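PDB 4Z8W: major pollen allergen Pla l 1, which probably binds zinc ions and is a secreted pollen glycoprotein of the Ole e 1-like family, known as the major allergen of plantain pollen. Local coordinates for residues 40-45 with 72-77; 101-106 with 113-118; 32-37 with 57-62; 9-14 with 65-70; 76-81 with 120-125. All blocks are in the same frame, centred on the assembly; numbering follows the deposited sequence. Where two conformers were deposited one is given.

Contact 1: residues 40-45 with 72-77; sequences LDCKDD and EDCEIK. With ZN (zinc ion), chain B.
Cys42 and Cys74 face each other in a non-hydrogen-bonded pair of antiparallel strands and close a cross-strand disulfide, their SG atoms 2.2 Å apart with a torsion of 108° about the S-S bond. This is the tight part of the contact. Beside the disulfide, Leu40 has its CG anti to the backbone N (chi1 170°), which brings CD1 back over the neighbouring strand, 3.8 Å from Cys74 CB and next to Ile76 CD1. The apolar side chains suit this buried face, which rests on Leu65 and Val67 of the other sheet. On the opposite face the packing is looser and wetter. Asp41 OD1 is held by Ser52 and Gln39, while its OD2 meets a water at 2.7 Å and forms a long salt bridge with Lys77 NZ, 3.9 Å away. Next to the disulfide both segments leave the strands for an acidic zinc site. Backbone bonds from Lys43 N to Asp73 O and Asp44 N to Glu72 O continue past the disulfide, and Glu72 N donates to Asp44 OD1 at 2.8 Å, nearly along the C-O axis. Two carboxylates, with planes nearly perpendicular, hold the zinc, and their charges, which would otherwise probably repel, are plausibly balanced by it. Asp45 binds zinc through OD1. Asp73 OD1 binds it at 2.0 Å; OD2, more distant from the metal, accepts from Asp45 N at 2.7 Å.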
# COMPACT_ATOMS: atom_id res chain seq x y z
N LEU A 40 6.37 3.80 2.49
CA LEU A 40 5.78 4.79 3.47
C LEU A 40 6.46 6.17 3.38
O LEU A 40 7.69 6.27 3.44
CB LEU A 40 5.85 4.21 4.90
CG LEU A 40 5.49 5.29 5.99
CD1 LEU A 40 4.01 5.67 5.93
CD2 LEU A 40 5.88 4.91 7.42
N ASP A 41 5.68 7.23 3.15
CA ASP A 41 6.16 8.61 3.12
C ASP A 41 5.31 9.44 4.05
O ASP A 41 4.06 9.39 3.94
CB ASP A 41 6.04 9.22 1.71
CG ASP A 41 6.93 8.47 0.67
OD1 ASP A 41 8.12 8.29 0.94
OD2 ASP A 41 6.41 8.01 -0.35
N CYS A 42 5.96 10.20 4.93
CA CYS A 42 5.27 11.09 5.90
C CYS A 42 5.85 12.48 5.72
O CYS A 42 7.09 12.66 5.65
CB CYS A 42 5.51 10.69 7.36
SG CYS A 42 5.09 9.01 7.86
N LYS A 43 4.98 13.48 5.65
CA LYS A 43 5.41 14.87 5.56
C LYS A 43 5.56 15.51 6.92
O LYS A 43 6.31 16.50 7.06
CB LYS A 43 4.43 15.66 4.74
CG LYS A 43 4.29 15.06 3.35
CD LYS A 43 3.29 15.83 2.52
CE LYS A 43 3.39 15.29 1.10
NZ LYS A 43 2.32 15.87 0.24
N ASP A 44 4.84 14.96 7.91
CA ASP A 44 5.02 15.39 9.29
C ASP A 44 4.80 16.88 9.36
O ASP A 44 5.52 17.58 10.05
CB ASP A 44 6.46 15.05 9.75
CG ASP A 44 6.59 13.56 10.16
OD1 ASP A 44 5.57 13.00 10.67
OD2 ASP A 44 7.66 12.97 10.00
N ASP A 45 3.79 17.32 8.62
CA ASP A 45 3.31 18.68 8.57
C ASP A 45 4.35 19.70 8.08
O ASP A 45 4.24 20.88 8.43
CB ASP A 45 2.65 19.09 9.91
CG ASP A 45 1.34 18.37 10.13
OD1 ASP A 45 0.32 18.59 9.35
OD2 ASP A 45 1.36 17.57 11.09
N GLU A 72 2.94 12.29 11.24
CA GLU A 72 1.69 12.82 10.66
C GLU A 72 1.85 12.84 9.15
O GLU A 72 3.02 12.81 8.63
CB GLU A 72 1.38 14.29 11.18
CG GLU A 72 1.17 14.44 12.72
CD GLU A 72 -0.08 13.74 13.32
OE1 GLU A 72 -0.89 13.18 12.56
OE2 GLU A 72 -0.28 13.76 14.57
N ASP A 73 0.71 12.81 8.47
CA ASP A 73 0.60 12.97 7.02
C ASP A 73 1.38 11.84 6.39
O ASP A 73 2.26 12.07 5.56
CB ASP A 73 1.12 14.33 6.50
CG ASP A 73 0.62 15.50 7.32
OD1 ASP A 73 -0.56 15.54 7.64
OD2 ASP A 73 1.40 16.40 7.63
N CYS A 74 1.01 10.62 6.78
CA CYS A 74 1.68 9.43 6.30
C CYS A 74 0.83 8.64 5.33
O CYS A 74 -0.38 8.41 5.59
CB CYS A 74 1.97 8.53 7.49
SG CYS A 74 3.08 9.28 8.69
N GLU A 75 1.46 8.10 4.29
CA GLU A 75 0.75 7.20 3.42
C GLU A 75 1.63 6.24 2.69
O GLU A 75 2.85 6.51 2.50
CB GLU A 75 -0.17 7.96 2.43
CG GLU A 75 0.58 8.72 1.38
CD GLU A 75 -0.29 9.83 0.75
OE1 GLU A 75 0.04 10.24 -0.36
OE2 GLU A 75 -1.25 10.32 1.37
N ILE A 76 1.04 5.10 2.32
CA ILE A 76 1.75 4.01 1.66
C ILE A 76 1.43 4.02 0.16
O ILE A 76 0.23 3.98 -0.24
CB ILE A 76 1.51 2.63 2.28
CG1 ILE A 76 2.04 2.56 3.71
CG2 ILE A 76 2.33 1.56 1.53
CD1 ILE A 76 1.11 3.19 4.71
N LYS A 77 2.48 4.04 -0.69
CA LYS A 77 2.28 3.91 -2.16
C LYS A 77 2.95 2.66 -2.75
O LYS A 77 3.94 2.17 -2.20
CB LYS A 77 2.72 5.19 -2.91
CG LYS A 77 4.23 5.50 -2.89
CD LYS A 77 4.47 6.88 -3.57
CE LYS A 77 5.92 7.33 -3.51
NZ LYS A 77 6.84 6.18 -3.76
ZN ZN B . -0.92 17.26 8.63
O HOH W 1 3.82 7.26 -0.10

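Contact 2: residues 101-106 with 113-118; sequences KVDLSK and KTRHVK
Val102 and Val117 mark the closest backbone approach, their CA atoms 6.0 Å apart, and no direct backbone hydrogen bond joins the two segments. Instead, a water spans the gap, donating to Lys101 O at 2.7 Å and accepting from Lys118 N. Strand 100-102 is the edge of the antiparallel sheet and strand 114-123 belongs to the mixed sheet, so side chains do most of the joining between the two layers of this Ole e 1 fold. The valines interlock through their branches: Val117 CG1 is 3.6 Å from Val102 CB, and these compact residues bridge the backbones without reaching past each other. Arg115 carries the rest. Its CB lies against Val102 CG2 and its CG against Leu104 CD2, and a bend at chi2 (-75°) turns the chain along residues 103-105, so that the aliphatic part covers apolar groups while the guanidinium reaches polar ones. NH1 donates to Asp103 O at 2.9 Å, approaching from above the carbonyl plane, and also to a water at 2.8 Å that itself donates to Ser105 O and, weakly, to Asp103 OD2. NE turns back to Glu112 O. Asp103 OD1 accepts from Ser105 N, 2.8 Å away, in an Asx turn that shapes the chain around the arginine; Ser105 OG is held by Glu72. Because Asp103 OD2 stays 3.9 Å from Arg115 NH1, a long salt bridge, the buried positive charge of Arg115 is probably stabilised largely by carbonyl dipoles and water, with Asp103 adding a weaker electrostatic pull.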
# COMPACT_ATOMS: atom_id res chain seq x y z
N LYS A 101 -3.69 5.37 3.61
CA LYS A 101 -3.33 6.23 4.70
C LYS A 101 -3.08 5.38 5.95
O LYS A 101 -3.67 4.32 6.14
CB LYS A 101 -4.49 7.23 4.98
CG LYS A 101 -4.44 8.49 4.10
CD LYS A 101 -4.14 8.18 2.67
CE LYS A 101 -4.54 9.32 1.72
NZ LYS A 101 -5.04 8.59 0.52
N VAL A 102 -2.29 5.91 6.84
CA VAL A 102 -2.07 5.24 8.09
C VAL A 102 -2.06 6.30 9.17
O VAL A 102 -1.65 7.45 8.93
CB VAL A 102 -0.75 4.42 8.11
CG1 VAL A 102 0.48 5.29 7.85
CG2 VAL A 102 -0.59 3.56 9.35
N ASP A 103 -2.48 5.88 10.36
CA ASP A 103 -2.49 6.73 11.57
C ASP A 103 -1.32 6.33 12.46
O ASP A 103 -1.34 5.26 13.08
CB ASP A 103 -3.82 6.56 12.32
CG ASP A 103 -3.82 7.16 13.73
OD1 ASP A 103 -2.93 7.99 14.05
OD2 ASP A 103 -4.76 6.80 14.51
N LEU A 104 -0.34 7.21 12.55
CA LEU A 104 0.81 7.03 13.43
C LEU A 104 0.85 8.21 14.43
O LEU A 104 1.94 8.58 14.93
CB LEU A 104 2.16 6.98 12.64
CG LEU A 104 2.20 5.76 11.64
CD1 LEU A 104 3.33 5.97 10.61
CD2 LEU A 104 2.39 4.40 12.36
N SER A 105 -0.33 8.79 14.70
CA SER A 105 -0.41 10.00 15.57
C SER A 105 -0.31 9.60 17.04
O SER A 105 -0.98 8.60 17.50
CB SER A 105 -1.75 10.77 15.37
OG SER A 105 -1.75 12.05 16.02
N LYS A 106 0.53 10.35 17.77
CA LYS A 106 0.58 10.31 19.23
C LYS A 106 -0.73 10.73 19.90
O LYS A 106 -1.02 10.29 21.03
CB LYS A 106 1.71 11.26 19.69
CG LYS A 106 2.00 11.29 21.20
CD LYS A 106 2.81 12.56 21.51
CE LYS A 106 2.87 12.89 23.01
NZ LYS A 106 3.76 11.90 23.69
N LYS A 113 0.37 -1.39 18.71
CA LYS A 113 1.61 -1.05 18.06
C LYS A 113 1.66 -1.44 16.53
O LYS A 113 2.47 -0.90 15.78
CB LYS A 113 2.75 -1.70 18.83
CG LYS A 113 4.13 -1.17 18.50
CD LYS A 113 5.16 -1.69 19.52
CE LYS A 113 5.97 -2.89 19.02
NZ LYS A 113 7.25 -2.47 18.35
N THR A 114 0.81 -2.38 16.08
CA THR A 114 0.64 -2.62 14.65
C THR A 114 -0.49 -1.76 14.10
O THR A 114 -1.63 -1.81 14.58
CB THR A 114 0.38 -4.11 14.33
OG1 THR A 114 1.47 -4.87 14.83
CG2 THR A 114 0.38 -4.39 12.80
N ARG A 115 -0.19 -0.97 13.09
CA ARG A 115 -1.29 -0.25 12.42
C ARG A 115 -1.52 -0.93 11.08
O ARG A 115 -0.56 -1.07 10.30
CB ARG A 115 -0.89 1.22 12.30
CG ARG A 115 -0.46 1.83 13.64
CD ARG A 115 -1.68 2.08 14.53
NE ARG A 115 -1.36 2.32 15.96
CZ ARG A 115 -1.44 3.52 16.57
NH1 ARG A 115 -1.78 4.61 15.89
NH2 ARG A 115 -1.15 3.66 17.87
N HIS A 116 -2.76 -1.35 10.80
CA HIS A 116 -3.11 -2.02 9.57
C HIS A 116 -3.61 -1.00 8.60
O HIS A 116 -4.23 0.02 9.01
CB HIS A 116 -4.20 -3.09 9.85
CG HIS A 116 -3.67 -4.31 10.54
ND1 HIS A 116 -3.77 -4.50 11.91
CD2 HIS A 116 -2.99 -5.38 10.07
CE1 HIS A 116 -3.21 -5.65 12.24
NE2 HIS A 116 -2.72 -6.20 11.15
N VAL A 117 -3.35 -1.21 7.32
CA VAL A 117 -3.83 -0.26 6.31
C VAL A 117 -4.69 -0.98 5.25
O VAL A 117 -4.67 -2.22 5.19
CB VAL A 117 -2.66 0.57 5.77
CG1 VAL A 117 -1.90 1.20 6.95
CG2 VAL A 117 -1.72 -0.30 4.97
N LYS A 118 -5.44 -0.23 4.45
CA LYS A 118 -6.24 -0.73 3.37
C LYS A 118 -5.32 -1.36 2.27
O LYS A 118 -4.18 -0.88 2.09
CB LYS A 118 -7.11 0.39 2.75
CG LYS A 118 -8.28 0.86 3.69
CD LYS A 118 -9.12 1.95 2.96
CE LYS A 118 -10.23 2.57 3.84
NZ LYS A 118 -11.46 2.87 3.04
O HOH W 2 -5.53 2.77 4.96
O HOH W 3 -2.99 6.91 16.92

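Contact 3: residues 32-37 with 57-62; sequences RMAGAQ and TDQDGV
Thr57 OG1 donates to Met33 O at 2.7 Å, lying in the carbonyl plane on a lone pair, and accepts from Ala36 N at 3.0 Å. With OG1 placed between its own backbone N and carbonyl carbon (chi1 51°), the hydroxyl reaches into the bend of residues 33-36 and is fixed by one donated and one accepted bond. The threonine backbone adds two bonds, Thr57 N to Ala36 O and Gly35 N to Thr57 O. At the other end the extended Arg32 sends NH1 to Asp60 O, 2.7 Å away and in the guanidinium plane. That carbonyl belongs to a type I beta turn, Asp58 to Gly61, in the loop between strands 51-56 and 62-68. Asp58 OD1 braces the turn from within: it accepts Asp60 N, an Asx turn, and also Val62 N, from the opposite face of its carboxylate. Gly61 adopts a positive phi (69°), and without a side chain it can bring CA to 3.3 Å from Met33 O. Ala34 presses CA and its small CB against Asp58 O, both at 3.3 Å, while CB also meets Gln59 NE2. Farther inward, Ala36 and Thr57 pack on Val15, and Met33 reaches Phe122.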
# COMPACT_ATOMS: atom_id res chain seq x y z
N ARG A 32 -2.78 -12.36 -4.20
CA ARG A 32 -1.70 -11.87 -3.34
C ARG A 32 -0.37 -11.84 -4.09
O ARG A 32 -0.02 -12.79 -4.73
CB ARG A 32 -1.59 -12.79 -2.10
CG ARG A 32 -2.81 -12.70 -1.15
CD ARG A 32 -2.92 -13.80 -0.08
NE ARG A 32 -4.05 -13.50 0.83
CZ ARG A 32 -3.99 -12.68 1.91
NH1 ARG A 32 -2.84 -12.10 2.26
NH2 ARG A 32 -5.09 -12.46 2.65
N MET A 33 0.36 -10.73 -4.03
CA MET A 33 1.65 -10.60 -4.76
C MET A 33 2.86 -10.54 -3.78
O MET A 33 3.01 -9.56 -3.03
CB MET A 33 1.66 -9.33 -5.64
CG MET A 33 2.96 -9.10 -6.41
SD MET A 33 3.05 -7.62 -7.38
CE MET A 33 1.62 -7.87 -8.45
N ALA A 34 3.74 -11.54 -3.86
CA ALA A 34 5.05 -11.55 -3.22
C ALA A 34 6.06 -10.74 -3.97
O ALA A 34 6.10 -10.74 -5.20
CB ALA A 34 5.56 -13.01 -3.05
N GLY A 35 6.91 -10.03 -3.23
CA GLY A 35 8.05 -9.34 -3.87
C GLY A 35 7.70 -7.97 -4.31
O GLY A 35 8.52 -7.31 -4.94
N ALA A 36 6.45 -7.50 -4.04
CA ALA A 36 6.12 -6.15 -4.45
C ALA A 36 6.89 -5.22 -3.56
O ALA A 36 7.14 -5.52 -2.42
CB ALA A 36 4.59 -5.86 -4.31
N GLN A 37 7.21 -4.03 -4.07
CA GLN A 37 7.86 -3.03 -3.26
C GLN A 37 6.90 -1.86 -3.04
O GLN A 37 6.32 -1.32 -4.00
CB GLN A 37 9.15 -2.56 -3.94
CG GLN A 37 10.23 -3.67 -4.09
CD GLN A 37 11.33 -3.31 -5.09
OE1 GLN A 37 11.68 -2.12 -5.31
NE2 GLN A 37 11.84 -4.33 -5.75
N THR A 57 6.81 -7.08 0.04
CA THR A 57 5.80 -7.95 0.60
C THR A 57 6.34 -9.38 0.67
O THR A 57 7.27 -9.70 -0.05
CB THR A 57 4.56 -8.06 -0.24
OG1 THR A 57 4.92 -8.37 -1.61
CG2 THR A 57 3.79 -6.69 -0.18
N ASP A 58 5.71 -10.20 1.49
CA ASP A 58 6.14 -11.58 1.67
C ASP A 58 5.21 -12.53 0.88
O ASP A 58 4.42 -12.10 -0.04
CB ASP A 58 6.13 -11.91 3.19
CG ASP A 58 4.76 -12.01 3.76
OD1 ASP A 58 3.77 -11.87 3.00
OD2 ASP A 58 4.64 -12.23 4.99
N GLN A 59 5.24 -13.80 1.27
CA GLN A 59 4.48 -14.85 0.58
C GLN A 59 3.01 -14.67 0.59
O GLN A 59 2.33 -15.18 -0.29
CB GLN A 59 4.73 -16.22 1.26
CG GLN A 59 6.12 -16.74 0.98
CD GLN A 59 6.38 -16.83 -0.49
OE1 GLN A 59 5.89 -17.75 -1.17
NE2 GLN A 59 7.16 -15.89 -1.01
N ASP A 60 2.48 -14.06 1.64
CA ASP A 60 1.06 -13.78 1.66
C ASP A 60 0.73 -12.41 1.03
O ASP A 60 -0.40 -11.96 1.16
CB ASP A 60 0.52 -13.83 3.09
CG ASP A 60 0.65 -15.20 3.72
OD1 ASP A 60 0.15 -16.19 3.14
OD2 ASP A 60 1.26 -15.27 4.80
N GLY A 61 1.68 -11.79 0.37
CA GLY A 61 1.51 -10.41 -0.18
C GLY A 61 1.41 -9.34 0.93
O GLY A 61 0.78 -8.30 0.74
N VAL A 62 2.04 -9.60 2.09
CA VAL A 62 1.93 -8.69 3.29
C VAL A 62 3.22 -7.97 3.50
O VAL A 62 4.29 -8.60 3.49
CB VAL A 62 1.61 -9.48 4.58
CG1 VAL A 62 1.46 -8.56 5.80
CG2 VAL A 62 0.34 -10.30 4.41

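Contact 4: residues 9-14 with 65-70; sequences FHVEGE and LPVVGY
Phe9 and Tyr70 meet where two antiparallel strands, 8-18 and 62-68, run out at one end of the mixed sheet of this Ole e 1 fold. The rings are neither stacked nor T-shaped: their planes stand 68° apart with centroids 5.5 Å from each other. Phe9 presents its rim, CZ coming within 3.5 Å of Tyr70 CE1, and the same rim has Gly69 O lying near its plane beside CD2. Gly69 has a positive phi (94°), which bends the chain out of the strand and carries Tyr70 round to the phenylalanine. A large flat residue suits the place of Phe9, since it covers the end of the pair and also touches Leu104 and Arg115. Behind it the strands are zipped by paired backbone bonds between Phe9 and Val67 and between Val11 and Leu65. The side chains of these four residues share the inner face. The side chains of Val11 and Val67 cross obliquely, CG2 to CG2 at 4.0 Å, while Phe9 CB rests on Val67 CB, so branched aliphatic groups fill the layer that turns toward the second sheet. On its far edge strand 8-18 continues the sheet by parallel pairing with strand 114-123. The outer face carries a different pair, His10 with Pro66. Proline can be accepted here because, in a non-hydrogen-bonded pair, its nitrogen is not asked to donate to His10. The imidazole, with CG beside its backbone N (chi1 -69°), leans across the proline, and His10 CD2 comes to 3.6 Å from Pro66 CA.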
# COMPACT_ATOMS: atom_id res chain seq x y z
N PHE A 9 6.60 1.36 15.82
CA PHE A 9 5.41 0.84 15.17
C PHE A 9 5.81 -0.15 14.06
O PHE A 9 6.94 -0.12 13.58
CB PHE A 9 4.63 2.02 14.55
CG PHE A 9 3.95 2.94 15.57
CD1 PHE A 9 2.79 2.53 16.27
CD2 PHE A 9 4.40 4.25 15.75
CE1 PHE A 9 2.15 3.39 17.18
CE2 PHE A 9 3.76 5.12 16.66
CZ PHE A 9 2.63 4.70 17.37
N HIS A 10 4.85 -0.97 13.65
CA HIS A 10 4.92 -1.66 12.34
C HIS A 10 3.65 -1.34 11.51
O HIS A 10 2.55 -1.45 11.98
CB HIS A 10 5.11 -3.19 12.53
CG HIS A 10 6.48 -3.56 13.06
ND1 HIS A 10 6.75 -3.63 14.41
CD2 HIS A 10 7.65 -3.83 12.43
CE1 HIS A 10 8.03 -3.94 14.59
NE2 HIS A 10 8.60 -4.05 13.40
N VAL A 11 3.83 -0.94 10.25
CA VAL A 11 2.67 -0.70 9.45
C VAL A 11 2.44 -1.92 8.58
O VAL A 11 3.30 -2.24 7.76
CB VAL A 11 2.90 0.54 8.62
CG1 VAL A 11 1.71 0.72 7.68
CG2 VAL A 11 3.06 1.74 9.58
N GLU A 12 1.25 -2.50 8.66
CA GLU A 12 1.02 -3.76 7.94
C GLU A 12 -0.08 -3.60 6.92
O GLU A 12 -1.11 -3.01 7.21
CB GLU A 12 0.64 -4.84 8.93
CG GLU A 12 1.28 -6.15 8.57
CD GLU A 12 1.27 -7.12 9.74
OE1 GLU A 12 0.15 -7.45 10.14
OE2 GLU A 12 2.35 -7.55 10.20
N GLY A 13 0.14 -4.12 5.72
CA GLY A 13 -0.91 -4.09 4.70
C GLY A 13 -0.61 -5.17 3.66
O GLY A 13 0.38 -5.86 3.74
N GLU A 14 -1.53 -5.29 2.71
CA GLU A 14 -1.44 -6.30 1.64
C GLU A 14 -1.28 -5.69 0.24
O GLU A 14 -1.79 -4.59 -0.01
CB GLU A 14 -2.71 -7.18 1.64
CG GLU A 14 -2.86 -8.12 2.83
CD GLU A 14 -3.40 -7.40 4.05
OE1 GLU A 14 -4.57 -6.94 3.99
OE2 GLU A 14 -2.69 -7.31 5.07
N LEU A 65 6.26 -2.65 7.77
CA LEU A 65 7.30 -1.66 7.79
C LEU A 65 7.55 -1.20 9.21
O LEU A 65 6.59 -0.81 9.92
CB LEU A 65 6.92 -0.50 6.90
CG LEU A 65 6.37 -0.78 5.49
CD1 LEU A 65 5.82 0.54 4.92
CD2 LEU A 65 7.41 -1.38 4.54
N PRO A 66 8.83 -1.25 9.66
CA PRO A 66 9.13 -0.86 11.08
C PRO A 66 9.33 0.65 11.10
O PRO A 66 10.08 1.17 10.30
CB PRO A 66 10.47 -1.60 11.37
CG PRO A 66 11.07 -1.87 10.03
CD PRO A 66 10.08 -1.54 8.92
N VAL A 67 8.57 1.35 11.92
CA VAL A 67 8.62 2.83 11.91
C VAL A 67 9.14 3.27 13.29
O VAL A 67 8.78 2.67 14.27
CB VAL A 67 7.18 3.33 11.72
CG1 VAL A 67 7.03 4.85 12.04
CG2 VAL A 67 6.76 2.97 10.26
N VAL A 68 9.97 4.29 13.35
CA VAL A 68 10.42 4.81 14.64
C VAL A 68 9.77 6.18 14.82
O VAL A 68 9.86 7.04 13.92
CB VAL A 68 11.96 4.99 14.64
CG1 VAL A 68 12.47 5.44 16.03
CG2 VAL A 68 12.65 3.70 14.15
N GLY A 69 9.13 6.40 15.95
CA GLY A 69 8.64 7.75 16.30
C GLY A 69 7.18 7.88 15.86
O GLY A 69 6.68 7.03 15.08
N TYR A 70 6.49 8.90 16.36
CA TYR A 70 5.12 9.17 15.89
C TYR A 70 5.23 10.02 14.62
O TYR A 70 6.25 10.71 14.42
CB TYR A 70 4.26 9.89 16.96
CG TYR A 70 4.06 9.09 18.24
CD1 TYR A 70 3.04 8.15 18.35
CD2 TYR A 70 4.90 9.32 19.37
CE1 TYR A 70 2.85 7.45 19.55
CE2 TYR A 70 4.72 8.64 20.57
CZ TYR A 70 3.70 7.71 20.65
OH TYR A 70 3.52 7.04 21.82

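Contact 5: residues 76-81 with 120-125; sequences IKLVKS and LSFRAK
Phe122 lays its ring between Leu78 and Ser81, sandwiched over both faces. Leu78 CD1 sits 3.8 Å from the centroid and 6° off the normal; Ser81 CB covers the opposite face at 3.6 Å. Both are CH-pi contacts almost exactly over the centre. They tie together the two packed beta sheets of the Ole e 1 fold, for strand 74-80 lies in the antiparallel sheet and strand 120-123 in the mixed one. The strand axes pass 8.0 Å apart at 30°, a spacing bridged by side chains without any hydrogen bond between the segments. A classic beta bulge helps to shape the clasp: Val79 and Lys80 both face Gln37 on the neighbouring strand and both point away from Phe122, after which Ser81 returns toward the ring. A small serine suits that place, because its CB can sit over the centre of the ring while OG, anti to the backbone N (chi1 177°), hydrogen-bonds with Cys86 O and Arg83 N. Farther back along the strands the packing is mainly aliphatic. Leu78 and Leu120 slide past each other in opposite directions, Leu78 CD2 being 3.6 Å from Leu120 CB, and Ile76 CG2 extends the layer to Leu120 CD1. Phe122 also touches Met33 and Ile89, which helps to bury it, while its neighbour Arg123 forms a salt bridge with Glu88, a zinc-binding residue. The para carbon of the ring, Phe122 CZ, lies 3.4 Å from Ser81 N.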
# COMPACT_ATOMS: atom_id res chain seq x y z
N ILE A 76 1.04 5.10 2.32
CA ILE A 76 1.75 4.01 1.66
C ILE A 76 1.43 4.02 0.16
O ILE A 76 0.23 3.98 -0.24
CB ILE A 76 1.51 2.63 2.28
CG1 ILE A 76 2.04 2.56 3.71
CG2 ILE A 76 2.33 1.56 1.53
CD1 ILE A 76 1.11 3.19 4.71
N LYS A 77 2.48 4.04 -0.69
CA LYS A 77 2.28 3.91 -2.16
C LYS A 77 2.95 2.66 -2.75
O LYS A 77 3.94 2.17 -2.20
CB LYS A 77 2.72 5.19 -2.91
CG LYS A 77 4.23 5.50 -2.89
CD LYS A 77 4.47 6.88 -3.57
CE LYS A 77 5.92 7.33 -3.51
NZ LYS A 77 6.84 6.18 -3.76
N LEU A 78 2.36 2.11 -3.81
CA LEU A 78 3.01 1.01 -4.55
C LEU A 78 4.20 1.65 -5.30
O LEU A 78 4.12 2.80 -5.67
CB LEU A 78 2.10 0.45 -5.62
CG LEU A 78 0.84 -0.26 -5.11
CD1 LEU A 78 -0.04 -0.72 -6.28
CD2 LEU A 78 1.23 -1.38 -4.17
N VAL A 79 5.31 0.95 -5.43
CA VAL A 79 6.40 1.53 -6.28
C VAL A 79 6.72 0.51 -7.40
O VAL A 79 6.57 0.84 -8.60
CB VAL A 79 7.71 1.76 -5.49
CG1 VAL A 79 8.78 2.38 -6.40
CG2 VAL A 79 7.46 2.55 -4.18
N LYS A 80 7.12 -0.70 -7.03
CA LYS A 80 7.42 -1.72 -8.03
C LYS A 80 6.69 -3.05 -7.88
O LYS A 80 6.66 -3.71 -6.81
CB LYS A 80 8.93 -2.12 -8.01
CG LYS A 80 9.95 -0.99 -8.20
CD LYS A 80 9.79 -0.23 -9.54
CE LYS A 80 11.12 0.49 -9.89
NZ LYS A 80 10.88 1.40 -11.08
N SER A 81 6.25 -3.55 -9.03
CA SER A 81 5.66 -4.87 -9.13
C SER A 81 6.73 -5.96 -9.38
O SER A 81 7.73 -5.71 -10.11
CB SER A 81 4.66 -4.85 -10.31
OG SER A 81 4.12 -6.18 -10.48
N LEU A 120 -3.69 -2.54 -1.44
CA LEU A 120 -3.42 -1.89 -2.72
C LEU A 120 -3.28 -2.97 -3.78
O LEU A 120 -2.95 -4.11 -3.45
CB LEU A 120 -2.07 -1.12 -2.66
CG LEU A 120 -2.07 0.10 -1.73
CD1 LEU A 120 -0.64 0.39 -1.24
CD2 LEU A 120 -2.73 1.27 -2.43
N SER A 121 -3.51 -2.63 -5.03
CA SER A 121 -3.28 -3.58 -6.10
C SER A 121 -2.54 -2.96 -7.31
O SER A 121 -2.79 -1.84 -7.72
CB SER A 121 -4.65 -4.21 -6.54
OG SER A 121 -5.52 -3.16 -7.03
N PHE A 122 -1.66 -3.74 -7.90
CA PHE A 122 -1.31 -3.54 -9.29
C PHE A 122 -2.38 -4.21 -10.19
O PHE A 122 -3.15 -5.06 -9.76
CB PHE A 122 0.03 -4.26 -9.53
CG PHE A 122 1.22 -3.58 -8.91
CD1 PHE A 122 1.67 -2.36 -9.43
CD2 PHE A 122 1.84 -4.09 -7.77
CE1 PHE A 122 2.75 -1.66 -8.84
CE2 PHE A 122 2.96 -3.45 -7.21
CZ PHE A 122 3.43 -2.26 -7.76
N ARG A 123 -2.38 -3.87 -11.48
CA ARG A 123 -3.44 -4.33 -12.37
C ARG A 123 -2.89 -4.95 -13.65
O ARG A 123 -1.93 -4.48 -14.17
CB ARG A 123 -4.43 -3.18 -12.61
CG ARG A 123 -5.63 -3.63 -13.51
CD ARG A 123 -6.62 -2.46 -13.62
NE ARG A 123 -6.10 -1.32 -14.32
CZ ARG A 123 -6.79 -0.19 -14.51
NH1 ARG A 123 -8.00 -0.04 -13.94
NH2 ARG A 123 -6.26 0.77 -15.20
N ALA A 124 -3.46 -6.09 -14.05
CA ALA A 124 -3.13 -6.75 -15.26
C ALA A 124 -3.57 -5.94 -16.50
O ALA A 124 -4.37 -5.01 -16.43
CB ALA A 124 -3.69 -8.18 -15.26
N LYS A 125 -3.04 -6.35 -17.65
CA LYS A 125 -3.33 -5.73 -18.91
C LYS A 125 -4.56 -6.38 -19.54
O LYS A 125 -5.05 -5.88 -20.52
CB LYS A 125 -2.15 -5.95 -19.88
CG LYS A 125 -0.78 -5.76 -19.23
CD LYS A 125 0.34 -5.73 -20.26
CE LYS A 125 0.58 -4.31 -20.67
NZ LYS A 125 1.83 -4.29 -21.44

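From the N terminus, strand 8-18 first takes part in contact 4, which pairs it with strand 62-68 and closes a loop of fifty residues. Contact 3 lies wholly within that loop, joining the turns that precede strands 37-42 and 62-68. Contact 1 crosses both: it starts between their segments and ends beyond them, linking strands 37-42 and 74-80 of the antiparallel sheet and packing on contact 4 from across the core. Contact 5 begins on the strand where contact 1 ends and spans to strand 114-123 of the mixed sheet. Within its span the short loop of contact 2 closes, bringing edge strand 100-102 to strand 114-123 on the opposite side of the chain's centre from contact 5.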